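Rhamnosidase B (Bacillus sp., PDB 2OKX) removes terminal non-reducing alpha-L-rhamnosyl residues from alpha-L-rhamnosides, as a family 78 glycoside hydrolase, probably with inversion of the anomeric configuration. Local coordinates at residues Arg27-Ala32 against Gly85-Ile90; Ala40-Thr45 against Ala113-Asp118; Val51-Gly56 against Asp162-Ala167; Ala128-Arg133 against Phe168-Trp173. One frame throughout, in Å; residues are numbered along the deposited sequence.

How the contacts relate
All four contacts lie close together in the N-terminal beta-sandwich of the enzyme, their centres between about 11 and 21 Å apart. Contact 1 joins strands 22-31 and 87-96 inside the seven-stranded antiparallel sheet. Contact 2 pairs strands 41-47 and 110-117 in the facing five-stranded sheet, and the two meet in the core, where Ile115 touches Phe30 and Ile90. Contacts 3 and 4 use consecutive pieces of the loop between strands 153-155 and 174-181, which lies against the seven-stranded sheet at strands 49-54 and 130-133. Along the chain contacts 1, 2 and 3 interlock, while contact 4 opens after contacts 1 and 2 have closed. Together the four contacts join both sheets and the long loop.

Contact 1. Residues Arg27-Ala32 against Gly85-Ile90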
loop_
_atom_site.group_PDB
_atom_site.type_symbol
_atom_site.label_atom_id
_atom_site.label_comp_id
_atom_site.label_asym_id
_atom_site.label_seq_id
_atom_site.Cartn_x
_atom_site.Cartn_y
_atom_site.Cartn_z
ATOM N N ARG A 27 14.189 15.889 22.582
ATOM C CA ARG A 27 14.952 15.296 23.673
ATOM C C ARG A 27 14.390 15.737 25.015
ATOM O O ARG A 27 14.088 16.914 25.224
ATOM C CB ARG A 27 16.431 15.690 23.589
ATOM C CG ARG A 27 17.230 14.954 22.515
ATOM C CD ARG A 27 18.650 15.491 22.431
ATOM N NE ARG A 27 19.356 15.372 23.704
ATOM C CZ ARG A 27 19.953 14.266 24.134
ATOM N NH1 ARG A 27 19.941 13.166 23.391
ATOM N NH2 ARG A 27 20.557 14.255 25.316
ATOM N N GLY A 28 14.246 14.778 25.920
ATOM C CA GLY A 28 13.733 15.063 27.243
ATOM C C GLY A 28 14.451 14.176 28.237
ATOM O O GLY A 28 14.679 12.997 27.969
ATOM N N SER A 29 14.825 14.737 29.381
ATOM C CA SER A 29 15.519 13.967 30.399
ATOM C C SER A 29 14.795 14.057 31.726
ATOM O O SER A 29 13.974 14.948 31.943
ATOM C CB SER A 29 16.954 14.471 30.564
ATOM O OG SER A 29 17.705 14.275 29.378
ATOM N N PHE A 30 15.102 13.120 32.612
ATOM C CA PHE A 30 14.499 13.084 33.933
ATOM C C PHE A 30 15.295 12.138 34.820
ATOM O O PHE A 30 15.997 11.253 34.330
ATOM C CB PHE A 30 13.045 12.607 33.858
ATOM C CG PHE A 30 12.897 11.168 33.446
ATOM C CD1 PHE A 30 13.065 10.787 32.119
ATOM C CD2 PHE A 30 12.597 10.191 34.391
ATOM C CE1 PHE A 30 12.936 9.454 31.737
ATOM C CE2 PHE A 30 12.466 8.854 34.018
ATOM C CZ PHE A 30 12.636 8.486 32.688
ATOM N N ASP A 31 15.188 12.337 36.125
ATOM C CA ASP A 31 15.886 11.492 37.077
ATOM C C ASP A 31 14.922 10.399 37.519
ATOM O O ASP A 31 13.869 10.684 38.089
ATOM C CB ASP A 31 16.342 12.322 38.277
ATOM C CG ASP A 31 17.293 13.437 37.882
ATOM O OD1 ASP A 31 17.675 14.239 38.761
ATOM O OD2 ASP A 31 17.664 13.511 36.692
ATOM N N ALA A 32 15.277 9.150 37.237
ATOM C CA ALA A 32 14.436 8.020 37.606
ATOM C C ALA A 32 14.707 7.599 39.046
ATOM O O ALA A 32 15.853 7.584 39.496
ATOM C CB ALA A 32 14.687 6.853 36.664
ATOM N N GLY A 85 17.624 5.268 39.598
ATOM C CA GLY A 85 18.449 6.136 40.418
ATOM C C GLY A 85 19.318 7.149 39.702
ATOM O O GLY A 85 20.037 7.905 40.356
ATOM N N VAL A 86 19.267 7.183 38.374
ATOM C CA VAL A 86 20.085 8.135 37.631
ATOM C C VAL A 86 19.314 8.863 36.532
ATOM O O VAL A 86 18.130 8.603 36.305
ATOM C CB VAL A 86 21.311 7.443 36.995
ATOM C CG1 VAL A 86 22.203 6.865 38.085
ATOM C CG2 VAL A 86 20.854 6.351 36.048
ATOM N N ARG A 87 20.000 9.782 35.861
ATOM C CA ARG A 87 19.405 10.559 34.780
ATOM C C ARG A 87 19.141 9.690 33.557
ATOM O O ARG A 87 20.012 8.941 33.113
ATOM C CB ARG A 87 20.327 11.724 34.404
ATOM C CG ARG A 87 19.959 12.433 33.108
ATOM C CD ARG A 87 20.815 13.675 32.913
ATOM N NE ARG A 87 20.757 14.183 31.545
ATOM C CZ ARG A 87 21.302 13.573 30.497
ATOM N NH1 ARG A 87 21.199 14.107 29.285
ATOM N NH2 ARG A 87 21.957 12.430 30.658
ATOM N N ASN A 88 17.927 9.798 33.030
ATOM C CA ASN A 88 17.498 9.042 31.859
ATOM C C ASN A 88 17.159 10.015 30.738
ATOM O O ASN A 88 16.740 11.143 30.997
ATOM C CB ASN A 88 16.266 8.205 32.201
ATOM C CG ASN A 88 16.603 6.986 33.038
ATOM O OD1 ASN A 88 16.860 5.908 32.505
ATOM N ND2 ASN A 88 16.615 7.155 34.355
ATOM N N THR A 89 17.335 9.575 29.497
ATOM C CA THR A 89 17.050 10.423 28.350
ATOM C C THR A 89 16.058 9.809 27.368
ATOM O O THR A 89 16.202 8.655 26.956
ATOM C CB THR A 89 18.336 10.753 27.580
ATOM O OG1 THR A 89 19.263 11.403 28.459
ATOM C CG2 THR A 89 18.031 11.666 26.396
ATOM N N ILE A 90 15.048 10.592 27.001
ATOM C CA ILE A 90 14.043 10.165 26.038
ATOM C C ILE A 90 14.290 10.988 24.785
ATOM O O ILE A 90 14.371 12.217 24.850
ATOM C CB ILE A 90 12.609 10.446 26.527
ATOM C CG1 ILE A 90 12.369 9.777 27.882
ATOM C CG2 ILE A 90 11.607 9.936 25.502
ATOM C CD1 ILE A 90 12.525 8.265 27.864
#
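Gly28 and Ile90, and then Phe30 and Asn88, form the hydrogen-bonded pairs of an antiparallel strand pair inside the seven-stranded sheet of the beta-sandwich. Each pair is closed by two backbone bonds, the shorter of each two being Ile90 N to Gly28 O at 2.6 Å and Asn88 N to Phe30 O at 2.7 Å. Ala32 N adds a longer bond of 3.1 Å to Val86 O, where strand 27-31 runs out into a loop.

Ser29, Thr89, Asp31 and Arg87 line one face. There the hydroxyls Ser29 OG and Thr89 OG1 make a weak hydrogen bond of 3.4 Å. The methyl Thr89 CG2 lies over a face of the Arg27 guanidinium, 3.8 Å from Arg27 NH2. Arg87, its chain extended, comes instead to the edge of that guanidinium, NH1 4.0 Å from Arg27 NH2, the two planes 36° apart. Loop groups gather these like charges: Arg27 NH1 donates to Trp163 O and Leu165 O, Arg87 NH1 to Pro166 O, and Arg27 NE forms a salt bridge with Asp170 OD2.

The other face turns into the sandwich core. Asn88 OD1 accepts from Asn55 ND2 and from Arg83 N. A chi1 of 67° turns the Phe30 ring so that a face meets Asn88 CB in a CH-pi contact, 4.0 Å from the centroid, and at the ring edge Phe30 CE1 meets Ile90 CG1 at 3.9 Å.

Contact 2. Residues Ala40-Thr45 against Ala113-Asp118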
loop_
_atom_site.group_PDB
_atom_site.type_symbol
_atom_site.label_atom_id
_atom_site.label_comp_id
_atom_site.label_asym_id
_atom_site.label_seq_id
_atom_site.Cartn_x
_atom_site.Cartn_y
_atom_site.Cartn_z
ATOM N N ALA A 40 7.169 0.747 34.404
ATOM C CA ALA A 40 7.328 2.123 33.970
ATOM C C ALA A 40 6.797 2.173 32.542
ATOM O O ALA A 40 7.437 1.674 31.616
ATOM C CB ALA A 40 8.796 2.521 34.009
ATOM N N MET A 41 5.618 2.763 32.374
ATOM C CA MET A 41 4.991 2.861 31.064
ATOM C C MET A 41 5.249 4.203 30.387
ATOM O O MET A 41 5.237 5.255 31.033
ATOM C CB MET A 41 3.477 2.648 31.183
ATOM C CG MET A 41 3.064 1.303 31.764
ATOM S SD MET A 41 3.748 -0.097 30.841
ATOM C CE MET A 41 2.739 -0.042 29.342
ATOM N N LEU A 42 5.485 4.153 29.080
ATOM C CA LEU A 42 5.718 5.351 28.288
ATOM C C LEU A 42 4.606 5.400 27.247
ATOM O O LEU A 42 4.561 4.578 26.326
ATOM C CB LEU A 42 7.089 5.293 27.609
ATOM C CG LEU A 42 7.603 6.584 26.965
ATOM C CD1 LEU A 42 9.091 6.459 26.671
ATOM C CD2 LEU A 42 6.825 6.877 25.688
ATOM N N HIS A 43 3.699 6.356 27.417
ATOM C CA HIS A 43 2.564 6.539 26.520
ATOM C C HIS A 43 2.928 7.621 25.517
ATOM O O HIS A 43 3.376 8.701 25.899
ATOM C CB HIS A 43 1.342 6.953 27.333
ATOM C CG HIS A 43 1.070 6.056 28.500
ATOM N ND1 HIS A 43 0.501 4.807 28.366
ATOM C CD2 HIS A 43 1.299 6.226 29.825
ATOM C CE1 HIS A 43 0.389 4.247 29.557
ATOM N NE2 HIS A 43 0.865 5.087 30.460
ATOM N N ILE A 44 2.722 7.342 24.235
ATOM C CA ILE A 44 3.106 8.295 23.206
ATOM C C ILE A 44 2.340 8.208 21.890
ATOM O O ILE A 44 1.825 7.154 21.510
ATOM C CB ILE A 44 4.615 8.124 22.886
ATOM C CG1 ILE A 44 5.039 9.043 21.739
ATOM C CG2 ILE A 44 4.898 6.666 22.517
ATOM C CD1 ILE A 44 6.522 8.941 21.397
ATOM N N THR A 45 2.261 9.347 21.213
ATOM C CA THR A 45 1.643 9.443 19.899
ATOM C C THR A 45 2.249 10.683 19.261
ATOM O O THR A 45 2.841 11.513 19.949
ATOM C CB THR A 45 0.102 9.558 19.953
ATOM O OG1 THR A 45 -0.423 9.381 18.630
ATOM C CG2 THR A 45 -0.332 10.921 20.474
ATOM N N ALA A 113 4.189 12.776 24.875
ATOM C CA ALA A 113 4.663 11.566 25.533
ATOM C C ALA A 113 4.737 11.753 27.037
ATOM O O ALA A 113 5.030 12.843 27.528
ATOM C CB ALA A 113 6.033 11.180 24.989
ATOM N N GLU A 114 4.481 10.677 27.768
ATOM C CA GLU A 114 4.509 10.730 29.220
ATOM C C GLU A 114 4.934 9.389 29.802
ATOM O O GLU A 114 4.433 8.341 29.391
ATOM C CB GLU A 114 3.119 11.097 29.742
ATOM C CG GLU A 114 3.058 11.398 31.229
ATOM C CD GLU A 114 1.634 11.566 31.718
ATOM O OE1 GLU A 114 0.842 12.223 31.013
ATOM O OE2 GLU A 114 1.310 11.050 32.808
ATOM N N ILE A 115 5.869 9.427 30.748
ATOM C CA ILE A 115 6.339 8.218 31.410
ATOM C C ILE A 115 5.667 8.170 32.775
ATOM O O ILE A 115 5.769 9.115 33.557
ATOM C CB ILE A 115 7.867 8.223 31.597
ATOM C CG1 ILE A 115 8.555 8.200 30.231
ATOM C CG2 ILE A 115 8.293 7.017 32.425
ATOM C CD1 ILE A 115 10.062 8.171 30.305
ATOM N N GLU A 116 4.976 7.071 33.050
ATOM C CA GLU A 116 4.268 6.911 34.309
ATOM C C GLU A 116 4.640 5.607 34.997
ATOM O O GLU A 116 4.819 4.574 34.348
ATOM C CB GLU A 116 2.757 6.956 34.060
ATOM C CG GLU A 116 1.900 6.740 35.297
ATOM C CD GLU A 116 0.414 6.900 35.015
ATOM O OE1 GLU A 116 -0.128 6.141 34.181
ATOM O OE2 GLU A 116 -0.216 7.789 35.627
ATOM N N ALA A 117 4.753 5.665 36.319
ATOM C CA ALA A 117 5.096 4.499 37.116
ATOM C C ALA A 117 4.548 4.668 38.525
ATOM O O ALA A 117 4.787 5.687 39.179
ATOM C CB ALA A 117 6.605 4.323 37.160
ATOM N N ASP A 118 3.800 3.670 38.985
ATOM C CA ASP A 118 3.222 3.706 40.321
ATOM C C ASP A 118 2.307 4.919 40.472
ATOM O O ASP A 118 2.324 5.603 41.496
ATOM C CB ASP A 118 4.342 3.752 41.366
ATOM C CG ASP A 118 5.250 2.537 41.296
ATOM O OD1 ASP A 118 6.342 2.562 41.903
ATOM O OD2 ASP A 118 4.866 1.548 40.636
HETATM O O HOH W 1 0.959 4.169 33.080
#
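His43 and Glu116, diagonal neighbours on one face, approach across two antiparallel strands of the five-stranded sheet of the beta-sandwich, the imidazole and carboxylate planes standing at 90°. Their polar atoms, His43 NE2 and Glu116 OE1, are 4.0 Å apart and share a water. It lies in the plane of the ring at its edge, 2.8 Å from His43 NE2, and donates to Glu116 OE1, at an unusually short and so somewhat doubtful 2.5 Å. His43 ND1 is engaged by Ser75 OG, so both ring nitrogens have a partner, which should restrict rotation of the ring. Glu116 comes to the water by a fully extended chain, its CG trans to the backbone N (chi1 178°).

The reverse face looks into the sandwich core and is wholly aliphatic. Leu42 and Ile115, a non-hydrogen-bonded pair, cross at an angle, with Leu42 CG 3.8 Å from Ile115 CG1. At the next non-hydrogen-bonded pair, Ile44 CB rests on Ala113 CB at 4.0 Å. Leu52 and Val54 of the opposite sheet pack on Leu42.

Between the two faces, Met41 with Glu116 and His43 with Glu114 are doubly bonded backbone pairs, the shortest link running from Glu116 N to Met41 O at 2.7 Å.

Contact 3. Residues Val51-Gly56 against Asp162-Ala167; sequences VLFVNG and DWALPA
This is a loop-on-sheet contact: the irregular segment 162-167 lies against the end of strand 49-54 and the hairpin turn that follows it, near the edge of the seven-stranded sheet. Between the two segments the contact consists of packing and a shared water; Arg27 and Arg87 of the sheet also bond to the carbonyls of this loop.

The methyl of Ala164 is the centre of the packing. Its CB stands over one face of the Phe53 ring as a CH-pi contact, 4.2 Å from the centroid and 18° off the normal. The same methyl also lies above the middle of the Trp163 indole; a chi1 of 71°, with CG between the backbone N and carbonyl carbon, turns the indole back over Ala164. Phe53 and the Trp163 six-membered ring meet obliquely, with Phe53 CE1 4.2 Å from Trp163 CZ2.

Farther along, one water bridges the backbones: it accepts from Gly56 N at 2.8 Å and donates to Ala164 O, also at 2.8 Å. Gly56 CA brings a C-H toward the same Ala164 O at 3.5 Å, while Leu165 CD2 reaches Gly56 CA at 3.9 Å. Pro166 packs its ring on the peptide after Asn55, its CG 3.4 Å from Asn55 C.

Leu165 N bonds back to Asp162 O, closing a type I turn, and Asn55 and Gly56 have backbone angles close to those of a type I' turn, the classic Asn-Gly connection of a tight beta-hairpin.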
loop_
_atom_site.group_PDB
_atom_site.type_symbol
_atom_site.label_atom_id
_atom_site.label_comp_id
_atom_site.label_asym_id
_atom_site.label_seq_id
_atom_site.Cartn_x
_atom_site.Cartn_y
_atom_site.Cartn_z
ATOM N N VAL A 51 9.662 7.766 15.855
ATOM C CA VAL A 51 10.634 6.712 16.122
ATOM C C VAL A 51 11.094 7.029 17.552
ATOM O O VAL A 51 11.650 8.101 17.809
ATOM C CB VAL A 51 11.846 6.758 15.182
ATOM C CG1 VAL A 51 12.842 5.681 15.597
ATOM C CG2 VAL A 51 11.406 6.531 13.736
ATOM N N LEU A 52 10.849 6.106 18.475
ATOM C CA LEU A 52 11.185 6.305 19.884
ATOM C C LEU A 52 12.500 5.700 20.363
ATOM O O LEU A 52 12.815 4.545 20.062
ATOM C CB LEU A 52 10.051 5.760 20.756
ATOM C CG LEU A 52 10.283 5.701 22.272
ATOM C CD1 LEU A 52 10.345 7.117 22.840
ATOM C CD2 LEU A 52 9.154 4.911 22.931
ATOM N N PHE A 53 13.251 6.495 21.128
ATOM C CA PHE A 53 14.525 6.071 21.697
ATOM C C PHE A 53 14.506 6.300 23.208
ATOM O O PHE A 53 14.074 7.354 23.680
ATOM C CB PHE A 53 15.693 6.871 21.115
ATOM C CG PHE A 53 15.892 6.691 19.639
ATOM C CD1 PHE A 53 15.152 7.437 18.728
ATOM C CD2 PHE A 53 16.842 5.795 19.158
ATOM C CE1 PHE A 53 15.360 7.298 17.358
ATOM C CE2 PHE A 53 17.056 5.648 17.790
ATOM C CZ PHE A 53 16.314 6.401 16.889
ATOM N N VAL A 54 14.959 5.307 23.965
ATOM C CA VAL A 54 15.019 5.431 25.416
ATOM C C VAL A 54 16.455 5.137 25.812
ATOM O O VAL A 54 16.931 4.008 25.683
ATOM C CB VAL A 54 14.074 4.443 26.123
ATOM C CG1 VAL A 54 14.195 4.605 27.631
ATOM C CG2 VAL A 54 12.635 4.694 25.688
ATOM N N ASN A 55 17.145 6.172 26.278
ATOM C CA ASN A 55 18.539 6.061 26.671
ATOM C C ASN A 55 19.394 5.623 25.495
ATOM O O ASN A 55 20.348 4.864 25.651
ATOM C CB ASN A 55 18.696 5.093 27.849
ATOM C CG ASN A 55 18.235 5.702 29.156
ATOM O OD1 ASN A 55 18.608 6.828 29.487
ATOM N ND2 ASN A 55 17.427 4.966 29.908
ATOM N N GLY A 56 19.035 6.111 24.310
ATOM C CA GLY A 56 19.785 5.795 23.110
ATOM C C GLY A 56 19.314 4.567 22.358
ATOM O O GLY A 56 19.640 4.395 21.186
ATOM N N ASP A 162 24.833 11.344 17.006
ATOM C CA ASP A 162 24.478 10.911 18.355
ATOM C C ASP A 162 23.398 11.740 19.043
ATOM O O ASP A 162 23.323 11.755 20.271
ATOM C CB ASP A 162 25.725 10.890 19.245
ATOM C CG ASP A 162 26.845 10.042 18.667
ATOM O OD1 ASP A 162 26.562 8.928 18.176
ATOM O OD2 ASP A 162 28.013 10.484 18.714
ATOM N N TRP A 163 22.546 12.403 18.267
ATOM C CA TRP A 163 21.495 13.243 18.840
ATOM C C TRP A 163 20.530 12.530 19.788
ATOM O O TRP A 163 19.867 13.174 20.604
ATOM C CB TRP A 163 20.682 13.917 17.728
ATOM C CG TRP A 163 19.788 12.976 16.960
ATOM C CD1 TRP A 163 20.100 12.288 15.824
ATOM C CD2 TRP A 163 18.443 12.611 17.294
ATOM N NE1 TRP A 163 19.033 11.517 15.428
ATOM C CE2 TRP A 163 18.003 11.696 16.313
ATOM C CE3 TRP A 163 17.567 12.969 18.327
ATOM C CZ2 TRP A 163 16.722 11.129 16.335
ATOM C CZ3 TRP A 163 16.291 12.407 18.349
ATOM C CH2 TRP A 163 15.883 11.496 17.357
ATOM N N ALA A 164 20.444 11.206 19.685
ATOM C CA ALA A 164 19.531 10.447 20.532
ATOM C C ALA A 164 20.188 9.812 21.751
ATOM O O ALA A 164 19.504 9.227 22.592
ATOM C CB ALA A 164 18.833 9.371 19.705
ATOM N N LEU A 165 21.508 9.930 21.858
ATOM C CA LEU A 165 22.224 9.336 22.981
ATOM C C LEU A 165 22.136 10.162 24.261
ATOM O O LEU A 165 22.061 11.388 24.220
ATOM C CB LEU A 165 23.691 9.103 22.608
ATOM C CG LEU A 165 23.923 8.184 21.405
ATOM C CD1 LEU A 165 25.415 7.977 21.203
ATOM C CD2 LEU A 165 23.227 6.846 21.631
ATOM N N PRO A 166 22.136 9.489 25.421
ATOM C CA PRO A 166 22.057 10.127 26.739
ATOM C C PRO A 166 23.123 11.194 26.989
ATOM O O PRO A 166 22.846 12.228 27.597
ATOM C CB PRO A 166 22.196 8.945 27.697
ATOM C CG PRO A 166 21.532 7.834 26.941
ATOM C CD PRO A 166 22.095 8.021 25.551
ATOM N N ALA A 167 24.337 10.942 26.515
ATOM C CA ALA A 167 25.443 11.874 26.717
ATOM C C ALA A 167 25.526 12.994 25.681
ATOM O O ALA A 167 26.436 13.823 25.730
ATOM C CB ALA A 167 26.757 11.106 26.749
HETATM O O HOH W 2 17.296 8.247 23.985
#

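Contact 4. Residues Ala128-Arg133 against Phe168-Trp173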
loop_
_atom_site.group_PDB
_atom_site.type_symbol
_atom_site.label_atom_id
_atom_site.label_comp_id
_atom_site.label_asym_id
_atom_site.label_seq_id
_atom_site.Cartn_x
_atom_site.Cartn_y
_atom_site.Cartn_z
ATOM N N ALA A 128 9.969 22.329 28.465
ATOM C CA ALA A 128 11.285 22.016 29.012
ATOM C C ALA A 128 12.104 21.151 28.058
ATOM O O ALA A 128 13.335 21.125 28.131
ATOM C CB ALA A 128 11.141 21.317 30.355
ATOM N N TRP A 129 11.419 20.443 27.164
ATOM C CA TRP A 129 12.092 19.586 26.194
ATOM C C TRP A 129 12.818 20.412 25.142
ATOM O O TRP A 129 12.481 21.572 24.906
ATOM C CB TRP A 129 11.079 18.663 25.513
ATOM C CG TRP A 129 10.625 17.521 26.369
ATOM C CD1 TRP A 129 10.192 17.584 27.662
ATOM C CD2 TRP A 129 10.527 16.146 25.979
ATOM N NE1 TRP A 129 9.829 16.333 28.103
ATOM C CE2 TRP A 129 10.024 15.431 27.090
ATOM C CE3 TRP A 129 10.813 15.447 24.798
ATOM C CZ2 TRP A 129 9.801 14.048 27.055
ATOM C CZ3 TRP A 129 10.591 14.072 24.763
ATOM C CH2 TRP A 129 10.090 13.390 25.886
ATOM N N ARG A 130 13.817 19.802 24.513
ATOM C CA ARG A 130 14.612 20.452 23.476
ATOM C C ARG A 130 14.190 19.901 22.119
ATOM O O ARG A 130 13.733 18.758 22.023
ATOM C CB ARG A 130 16.094 20.152 23.690
ATOM C CG ARG A 130 16.621 20.502 25.070
ATOM C CD ARG A 130 17.024 21.957 25.156
ATOM N NE ARG A 130 17.767 22.231 26.383
ATOM C CZ ARG A 130 18.490 23.328 26.587
ATOM N NH1 ARG A 130 18.568 24.257 25.644
ATOM N NH2 ARG A 130 19.141 23.491 27.730
ATOM N N THR A 131 14.355 20.705 21.072
ATOM C CA THR A 131 13.987 20.278 19.728
ATOM C C THR A 131 14.753 21.011 18.632
ATOM O O THR A 131 15.084 22.191 18.765
ATOM C CB THR A 131 12.477 20.465 19.473
ATOM O OG1 THR A 131 12.154 20.013 18.153
ATOM C CG2 THR A 131 12.087 21.932 19.608
ATOM N N GLU A 132 15.032 20.287 17.552
ATOM C CA GLU A 132 15.740 20.809 16.385
ATOM C C GLU A 132 15.408 19.890 15.212
ATOM O O GLU A 132 15.132 18.706 15.410
ATOM C CB GLU A 132 17.260 20.794 16.602
ATOM C CG GLU A 132 17.798 21.803 17.612
ATOM C CD GLU A 132 17.678 23.245 17.144
ATOM O OE1 GLU A 132 18.158 23.554 16.032
ATOM O OE2 GLU A 132 17.112 24.072 17.895
ATOM N N ARG A 133 15.424 20.424 13.996
ATOM C CA ARG A 133 15.144 19.594 12.835
ATOM C C ARG A 133 16.281 18.597 12.697
ATOM O O ARG A 133 17.407 18.874 13.118
ATOM C CB ARG A 133 15.065 20.435 11.559
ATOM C CG ARG A 133 13.753 21.165 11.353
ATOM C CD ARG A 133 13.630 21.593 9.903
ATOM N NE ARG A 133 13.729 20.440 9.009
ATOM C CZ ARG A 133 13.841 20.523 7.688
ATOM N NH1 ARG A 133 13.870 21.708 7.093
ATOM N NH2 ARG A 133 13.932 19.419 6.964
ATOM N N PHE A 168 24.585 13.022 24.744
ATOM C CA PHE A 168 24.598 14.055 23.716
ATOM C C PHE A 168 24.371 15.438 24.317
ATOM O O PHE A 168 23.530 15.615 25.195
ATOM C CB PHE A 168 23.529 13.769 22.656
ATOM C CG PHE A 168 23.506 14.772 21.535
ATOM C CD1 PHE A 168 22.584 15.815 21.534
ATOM C CD2 PHE A 168 24.425 14.690 20.495
ATOM C CE1 PHE A 168 22.578 16.762 20.511
ATOM C CE2 PHE A 168 24.429 15.634 19.467
ATOM C CZ PHE A 168 23.503 16.672 19.477
ATOM N N ASP A 169 25.132 16.415 23.840
ATOM C CA ASP A 169 25.009 17.783 24.327
ATOM C C ASP A 169 24.037 18.594 23.471
ATOM O O ASP A 169 24.367 19.015 22.364
ATOM C CB ASP A 169 26.387 18.455 24.349
ATOM C CG ASP A 169 26.302 19.953 24.570
ATOM O OD1 ASP A 169 25.452 20.393 25.371
ATOM O OD2 ASP A 169 27.097 20.687 23.944
ATOM N N ASP A 170 22.837 18.807 23.997
ATOM C CA ASP A 170 21.809 19.556 23.288
ATOM C C ASP A 170 21.631 20.948 23.887
ATOM O O ASP A 170 20.575 21.563 23.748
ATOM C CB ASP A 170 20.479 18.800 23.344
ATOM C CG ASP A 170 19.981 18.602 24.764
ATOM O OD1 ASP A 170 20.682 19.025 25.709
ATOM O OD2 ASP A 170 18.890 18.021 24.937
ATOM N N GLY A 171 22.673 21.439 24.551
ATOM C CA GLY A 171 22.607 22.754 25.162
ATOM C C GLY A 171 22.249 23.856 24.182
ATOM O O GLY A 171 21.584 24.825 24.550
ATOM N N GLY A 172 22.684 23.707 22.934
ATOM C CA GLY A 172 22.402 24.712 21.924
ATOM C C GLY A 172 21.068 24.538 21.218
ATOM O O GLY A 172 20.746 25.290 20.298
ATOM N N TRP A 173 20.291 23.550 21.646
ATOM C CA TRP A 173 18.989 23.287 21.044
ATOM C C TRP A 173 17.914 24.204 21.596
ATOM O O TRP A 173 17.898 24.509 22.788
ATOM C CB TRP A 173 18.575 21.835 21.296
ATOM C CG TRP A 173 19.261 20.836 20.417
ATOM C CD1 TRP A 173 20.508 20.936 19.867
ATOM C CD2 TRP A 173 18.750 19.559 20.022
ATOM N NE1 TRP A 173 20.804 19.798 19.154
ATOM C CE2 TRP A 173 19.742 18.937 19.233
ATOM C CE3 TRP A 173 17.546 18.879 20.260
ATOM C CZ2 TRP A 173 19.568 17.663 18.678
ATOM C CZ3 TRP A 173 17.375 17.611 19.707
ATOM C CH2 TRP A 173 18.383 17.019 18.926
#
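The indole of Trp173 is clasped between the aliphatic parts of two acidic side chains, with Glu132 CG over one face and Asp170 CB over the opposite one. The Glu132 side is very close: its CG lies 3.4 Å from the centroid of the five-membered ring, 17° off the normal, a CH-pi contact with Glu132 CG only 3.3 Å from Trp173 CG. A bend in the Glu132 chain (chi2 -68°) carries its carboxylate past the ring to the following backbone, where Glu132 OE2 accepts from Ala174 N. At the rim of the indole, Trp173 CE3 comes to 3.8 Å from Thr131 N.

Segment 168-173 closes the long loop that leads into strand 174-181, the sheet neighbour of strand 130-133 in the seven-stranded face of the beta-sandwich. A type I turn from Asp170 to Trp173 makes the approach, Trp173 N bonding to Asp170 O. An Asx turn overlaps its start, Gly171 N bonding to Asp169 OD1 at 3.1 Å from above the carboxylate plane.

Arg130 wraps this turn. Bent at chi2, it donates from NH1 to Trp173 O at 2.9 Å, with the oxygen close to the guanidinium plane and the donor in the plane of the carbonyl. Asp170 O sits over a face of the same guanidinium. The Asp170 carboxylate instead lies beside the aliphatic stem, Asp170 OD2 3.4 Å from Arg130 CG, and its salt bridge is to Arg27 NE. Arg130 NE and Asp170 OD1 are 4.4 Å apart, so the opposite charges may attract weakly, though no N-H points at the oxygen.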